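Local coordinates for protein ulvan Lyase-PL25 (Pseudoalteromonas sp. PLSV, PDB 5UAM) that cleaves ulvan, the sulfated cell-wall polysaccharide of green seaweeds, as a beta-propeller lyase of polysaccharide lyase family 25, at residues K335-V340 with D351-Q356. Numbering follows the deposited sequence.
Sequences KQTRHV and DKVIPQ. With EDO (1,2-ethanediol), chain H.
Arg-338 and Lys-352 form a non-hydrogen-bonded pair of an antiparallel hairpin, CA atoms 4.1 Å apart, and their side chains run side by side. The lysine, extended beyond CG, lays its aliphatic chain along the arginine: Lys-352 CG sits over the centre of the guanidinium face, 4.0 Å above its plane, and CE touches NH2. What turns the guanidinium flat against that chain is Gln-336, two residues back on the same strand. With chi2 of Arg-338 bent to 116°, the group grips Gln-336 side-on, NE bonding to the backbone O at 3.0 Å and NH2 to OE1 at 3.1 Å, both acceptors close to the guanidinium plane, while the amide NE2 of Gln-336 is hydrogen-bonded to the carbonyl of Arg-359. Lys-352 CE also packs 3.5 Å from Gln-336 OE1. The two cationic ends come fairly near, Arg-338 NH2 to Lys-352 NZ 4.4 Å, but the ammonium is bonded to the carbonyl of Tyr-357. A leucine in place of Arg-338 would probably leave Gln-336 OE1 without its arginine donor and the lysine chain without its flat support.

The backbones are joined by a nearly straight bond from Val-353 N to Thr-337 O (3.0 Å) and another from His-339 N to Asp-351 O. Thr-337 O also accepts from a water that in turn takes the N-H of Ile-354, extending the link past the end of the strand. Val-353 points toward strand 336-342, with CG2 against the Thr-337 carbonyl.

This is the outer hairpin of a four-stranded antiparallel propeller blade: strand 336-342 lies between strands 317-324 and 347-352, with Thr-337 OG1 bonded to Asn-322. Against the next blade, Val-353 packs on Tyr-375 and Trp-390, while His-339 reaches Tyr-375 OH through ND1.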
loop_
_atom_site.group_PDB
_atom_site.type_symbol
_atom_site.label_atom_id
_atom_site.label_comp_id
_atom_site.label_asym_id
_atom_site.label_seq_id
_atom_site.Cartn_x
_atom_site.Cartn_y
_atom_site.Cartn_z
ATOM N N LYS A 335 -1.106 -15.751 6.276
ATOM C CA LYS A 335 -0.575 -14.805 7.238
ATOM C C LYS A 335 -1.682 -13.924 7.790
ATOM O O LYS A 335 -2.588 -13.511 7.058
ATOM C CB LYS A 335 0.499 -13.934 6.571
ATOM C CG LYS A 335 1.631 -14.752 5.961
ATOM C CD LYS A 335 2.545 -13.892 5.111
ATOM C CE LYS A 335 3.559 -14.723 4.372
ATOM N NZ LYS A 335 2.915 -15.538 3.323
ATOM N N GLN A 336 -1.583 -13.635 9.082
ATOM C CA GLN A 336 -2.570 -12.868 9.834
ATOM C C GLN A 336 -1.966 -11.564 10.341
ATOM O O GLN A 336 -0.803 -11.535 10.771
ATOM C CB GLN A 336 -3.031 -13.661 11.053
ATOM C CG GLN A 336 -3.522 -15.071 10.740
ATOM C CD GLN A 336 -2.403 -16.056 10.480
ATOM O OE1 GLN A 336 -1.429 -16.116 11.221
ATOM N NE2 GLN A 336 -2.564 -16.874 9.454
ATOM N N THR A 337 -2.757 -10.492 10.328
ATOM C CA THR A 337 -2.307 -9.202 10.841
ATOM C C THR A 337 -2.100 -9.268 12.344
ATOM O O THR A 337 -2.932 -9.807 13.076
ATOM C CB THR A 337 -3.353 -8.122 10.560
ATOM O OG1 THR A 337 -3.999 -8.380 9.314
ATOM C CG2 THR A 337 -2.713 -6.748 10.520
ATOM N N ARG A 338 -0.986 -8.679 12.790
ATOM C CA ARG A 338 -0.640 -8.519 14.196
ATOM C C ARG A 338 -0.289 -7.061 14.465
ATOM O O ARG A 338 0.126 -6.328 13.560
ATOM C CB ARG A 338 0.555 -9.392 14.565
ATOM C CG ARG A 338 0.326 -10.865 14.298
ATOM C CD ARG A 338 1.260 -11.427 13.240
ATOM N NE ARG A 338 0.853 -12.781 12.887
ATOM C CZ ARG A 338 1.171 -13.875 13.562
ATOM N NH1 ARG A 338 1.912 -13.805 14.661
ATOM N NH2 ARG A 338 0.738 -15.058 13.159
ATOM N N HIS A 339 -0.459 -6.637 15.724
ATOM C CA HIS A 339 -0.269 -5.238 16.090
ATOM C C HIS A 339 0.952 -5.093 16.988
ATOM O O HIS A 339 1.097 -5.844 17.964
ATOM C CB HIS A 339 -1.498 -4.676 16.812
ATOM C CG HIS A 339 -1.475 -3.191 16.881
ATOM N ND1 HIS A 339 -1.754 -2.415 15.778
ATOM C CD2 HIS A 339 -1.109 -2.338 17.866
ATOM C CE1 HIS A 339 -1.603 -1.144 16.094
ATOM N NE2 HIS A 339 -1.222 -1.070 17.354
ATOM N N VAL A 340 1.801 -4.105 16.663
ATOM C CA VAL A 340 3.027 -3.808 17.403
ATOM C C VAL A 340 3.023 -2.318 17.710
ATOM O O VAL A 340 2.529 -1.522 16.911
ATOM C CB VAL A 340 4.242 -4.164 16.512
ATOM C CG1 VAL A 340 5.552 -3.598 17.076
ATOM C CG2 VAL A 340 4.320 -5.672 16.317
ATOM N N ASP A 351 0.669 -9.488 18.963
ATOM C CA ASP A 351 -0.510 -10.345 19.020
ATOM C C ASP A 351 -1.361 -10.189 17.768
ATOM O O ASP A 351 -1.436 -9.114 17.168
ATOM C CB ASP A 351 -1.338 -9.995 20.253
ATOM C CG ASP A 351 -0.541 -10.120 21.545
ATOM O OD1 ASP A 351 -0.201 -11.265 21.904
ATOM O OD2 ASP A 351 -0.243 -9.078 22.176
ATOM N N LYS A 352 -1.996 -11.292 17.365
ATOM C CA LYS A 352 -2.911 -11.266 16.231
ATOM C C LYS A 352 -4.096 -10.371 16.552
ATOM O O LYS A 352 -4.618 -10.370 17.674
ATOM C CB LYS A 352 -3.444 -12.675 15.949
ATOM C CG LYS A 352 -2.430 -13.655 15.392
ATOM C CD LYS A 352 -3.067 -15.038 15.217
ATOM C CE LYS A 352 -2.090 -16.044 14.669
ATOM N NZ LYS A 352 -2.729 -17.396 14.624
ATOM N N VAL A 353 -4.533 -9.617 15.547
ATOM C CA VAL A 353 -5.738 -8.806 15.684
ATOM C C VAL A 353 -6.954 -9.697 15.881
ATOM O O VAL A 353 -7.730 -9.513 16.825
ATOM C CB VAL A 353 -5.900 -7.880 14.465
ATOM C CG1 VAL A 353 -7.231 -7.143 14.532
ATOM C CG2 VAL A 353 -4.733 -6.868 14.365
ATOM N N ILE A 354 -7.135 -10.678 15.001
ATOM C CA ILE A 354 -8.252 -11.617 15.093
ATOM C C ILE A 354 -7.773 -12.817 15.907
ATOM O O ILE A 354 -6.913 -13.572 15.423
ATOM C CB ILE A 354 -8.745 -12.038 13.704
ATOM C CG1 ILE A 354 -9.141 -10.786 12.907
ATOM C CG2 ILE A 354 -9.925 -12.999 13.872
ATOM C CD1 ILE A 354 -9.554 -11.046 11.449
ATOM N N PRO A 355 -8.290 -13.034 17.115
ATOM C CA PRO A 355 -7.753 -14.105 17.964
ATOM C C PRO A 355 -7.940 -15.478 17.329
ATOM O O PRO A 355 -8.986 -15.781 16.755
ATOM C CB PRO A 355 -8.569 -13.986 19.258
ATOM C CG PRO A 355 -9.362 -12.751 19.162
ATOM C CD PRO A 355 -9.434 -12.341 17.728
ATOM N N GLN A 356 -6.892 -16.297 17.419
ATOM C CA GLN A 356 -6.916 -17.697 16.992
ATOM C C GLN A 356 -7.229 -17.883 15.508
ATOM O O GLN A 356 -7.561 -18.990 15.072
ATOM C CB GLN A 356 -7.875 -18.534 17.845
ATOM C CG GLN A 356 -7.415 -18.748 19.288
ATOM C CD GLN A 356 -7.785 -17.591 20.205
ATOM O OE1 GLN A 356 -8.938 -17.151 20.235
ATOM N NE2 GLN A 356 -6.807 -17.095 20.960
HETATM C C1 EDO H . 3.300 -13.181 0.424
HETATM O O1 EDO H . 2.237 -13.230 1.401
HETATM C C2 EDO H . 4.684 -13.275 1.081
HETATM O O2 EDO H . 4.967 -14.624 1.514
HETATM O O HOH W 1 -5.445 -10.981 12.371
HETATM O O HOH W 2 -0.177 -6.773 20.313
#